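Local atomic coordinates of endo alpha-1,4 polygalactosaminidase (Neosartorya fumigata, PDB entry 6OJ1), a protein that hydrolyses internal alpha-1,4 linkages in galactosamine-containing polysaccharide as an endo-acting glycoside hydrolase, and can thereby disrupt microbial biofilms. Residues Ile83-Ala88 / Gly144-Asn149. Residues are numbered along the deposited sequence; the frame is centred on the assembly and turned at random.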
loop_
_atom_site.group_PDB
_atom_site.type_symbol
_atom_site.label_atom_id
_atom_site.label_comp_id
_atom_site.label_asym_id
_atom_site.label_seq_id
_atom_site.Cartn_x
_atom_site.Cartn_y
_atom_site.Cartn_z
ATOM N N ILE A 83 9.284 2.934 -0.938
ATOM C CA ILE A 83 7.868 3.275 -1.010
ATOM C C ILE A 83 7.425 3.580 0.408
ATOM O O ILE A 83 7.737 2.824 1.333
ATOM C CB ILE A 83 7.041 2.119 -1.602
ATOM C CG1 ILE A 83 7.440 1.849 -3.054
ATOM C CG2 ILE A 83 5.535 2.419 -1.534
ATOM C CD1 ILE A 83 6.744 0.612 -3.662
ATOM N N CYS A 84 6.707 4.684 0.587
ATOM C CA CYS A 84 6.288 5.128 1.907
ATOM C C CYS A 84 4.798 4.865 2.057
ATOM O O CYS A 84 3.973 5.447 1.330
ATOM C CB CYS A 84 6.623 6.602 2.106
ATOM S SG CYS A 84 8.430 6.801 2.214
ATOM N N TYR A 85 4.473 3.975 2.983
ATOM C CA TYR A 85 3.101 3.591 3.296
ATOM C C TYR A 85 2.426 4.662 4.150
ATOM O O TYR A 85 3.012 5.170 5.107
ATOM C CB TYR A 85 3.113 2.247 4.046
ATOM C CG TYR A 85 1.794 1.931 4.724
ATOM C CD1 TYR A 85 1.517 2.393 6.011
ATOM C CD2 TYR A 85 0.816 1.204 4.060
ATOM C CE1 TYR A 85 0.280 2.140 6.624
ATOM C CE2 TYR A 85 -0.404 0.939 4.661
ATOM C CZ TYR A 85 -0.670 1.411 5.943
ATOM O OH TYR A 85 -1.893 1.170 6.541
ATOM N N PHE A 86 1.162 4.958 3.852
ATOM C CA PHE A 86 0.334 5.692 4.797
ATOM C C PHE A 86 -1.116 5.343 4.497
ATOM O O PHE A 86 -1.431 4.810 3.432
ATOM C CB PHE A 86 0.568 7.203 4.719
ATOM C CG PHE A 86 0.034 7.849 3.438
ATOM C CD1 PHE A 86 0.820 7.897 2.289
ATOM C CD2 PHE A 86 -1.229 8.449 3.414
ATOM C CE1 PHE A 86 0.334 8.498 1.123
ATOM C CE2 PHE A 86 -1.712 9.046 2.261
ATOM C CZ PHE A 86 -0.926 9.085 1.113
ATOM N N SER A 87 -1.985 5.592 5.461
ATOM C CA SER A 87 -3.405 5.318 5.262
ATOM C C SER A 87 -4.066 6.558 4.697
ATOM O O SER A 87 -4.099 7.601 5.355
ATOM C CB SER A 87 -4.097 4.905 6.559
ATOM O OG SER A 87 -5.458 4.595 6.271
ATOM N N ALA A 88 -4.611 6.442 3.481
ATOM C CA ALA A 88 -5.320 7.559 2.889
ATOM C C ALA A 88 -6.822 7.505 3.165
ATOM O O ALA A 88 -7.479 8.543 3.130
ATOM C CB ALA A 88 -5.061 7.588 1.379
ATOM N N GLY A 144 8.184 6.615 -3.752
ATOM C CA GLY A 144 6.792 6.404 -4.095
ATOM C C GLY A 144 6.019 6.295 -2.805
ATOM O O GLY A 144 6.594 6.286 -1.716
ATOM N N VAL A 145 4.694 6.219 -2.936
ATOM C CA VAL A 145 3.815 6.117 -1.776
ATOM C C VAL A 145 2.822 4.983 -1.999
ATOM O O VAL A 145 2.457 4.658 -3.136
ATOM C CB VAL A 145 3.074 7.444 -1.482
ATOM C CG1 VAL A 145 4.060 8.551 -1.037
ATOM C CG2 VAL A 145 2.268 7.911 -2.701
ATOM N N ASP A 146 2.368 4.398 -0.884
ATOM C CA ASP A 146 1.479 3.233 -0.866
ATOM C C ASP A 146 0.272 3.605 -0.012
ATOM O O ASP A 146 0.263 3.357 1.205
ATOM C CB ASP A 146 2.233 2.011 -0.319
ATOM C CG ASP A 146 1.345 0.792 -0.101
ATOM O OD1 ASP A 146 0.228 0.722 -0.658
ATOM O OD2 ASP A 146 1.769 -0.108 0.649
ATOM N N PRO A 147 -0.760 4.219 -0.607
ATOM C CA PRO A 147 -1.889 4.756 0.176
ATOM C C PRO A 147 -2.937 3.688 0.460
ATOM O O PRO A 147 -3.506 3.091 -0.461
ATOM C CB PRO A 147 -2.451 5.870 -0.729
ATOM C CG PRO A 147 -1.414 6.048 -1.836
ATOM C CD PRO A 147 -0.804 4.693 -2.000
ATOM N N ASP A 148 -3.207 3.463 1.751
ATOM C CA ASP A 148 -4.036 2.355 2.202
ATOM C C ASP A 148 -5.496 2.766 2.298
ATOM O O ASP A 148 -5.843 3.956 2.348
ATOM C CB ASP A 148 -3.542 1.854 3.575
ATOM C CG ASP A 148 -3.929 0.415 3.869
ATOM O OD1 ASP A 148 -4.590 -0.262 3.033
ATOM O OD2 ASP A 148 -3.536 -0.066 4.960
ATOM N N ASN A 149 -6.349 1.747 2.295
ATOM C CA ASN A 149 -7.769 1.869 2.641
ATOM C C ASN A 149 -8.522 2.764 1.671
ATOM O O ASN A 149 -9.335 3.602 2.068
ATOM C CB ASN A 149 -7.909 2.343 4.083
ATOM C CG ASN A 149 -7.311 1.363 5.052
ATOM O OD1 ASN A 149 -7.676 0.176 5.050
ATOM N ND2 ASN A 149 -6.342 1.818 5.843
#
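Neighbouring parallel strands of the (beta/alpha)-barrel of this GH114 enzyme meet where Ile-83 to Ser-87 run beside Gly-144 to Asp-148. The backbone ladder alternates in the usual parallel way: Cys-84 N donates to Gly-144 O, Asp-146 N to Cys-84 O, Phe-86 N to Asp-146 O at a longer 3.2 Å, and Asp-148 N to Phe-86 O. Pro-147, which has no N-H, falls between two bonding residues, and its CA lies 3.3 Å from Phe-86 O in a CA-H...O contact. Beyond the last rung, Ala-88 N reaches Asp-148 O in a more bent bond.

In a TIM barrel one face of each strand looks into the barrel and the other onto the surrounding helices, and both faces are plain here. Ile-83, Tyr-85, Asp-146, Asp-148 and Ser-87 point inward. The Tyr-85 ring, turned away from its own backbone N (chi1 165°), reaches along the strand toward Asp-148, and its OH donates to Asp-148 OD2 at 2.6 Å. That oxygen lies at the ring edge and accepts through its anti lone pair, with ring and carboxylate planes 66° apart. Lys-187, one strand further on, forms a salt bridge with Asp-148 OD1, so the carboxylate is gripped at both oxygens. At the C-terminal end, Asn-149 ND2 gives a nearly straight bond (164°) to Ser-87 OG, which also bonds Ser-90. Deeper down, Ile-83 CG2 rests 3.5 Å from Asp-146 CB.

The outward face is largely apolar, and on it Cys-84 forms a disulfide with Cys-142. The Phe-86 ring meets Val-145 CB edge-on through CE1 (3.9 Å), while its CZ approaches Pro-147 CB, which in turn touches Ala-88 CB. Helix 124-140 packs on Phe-86 and Val-145, and helix 163-179 on Pro-147 and Ala-88.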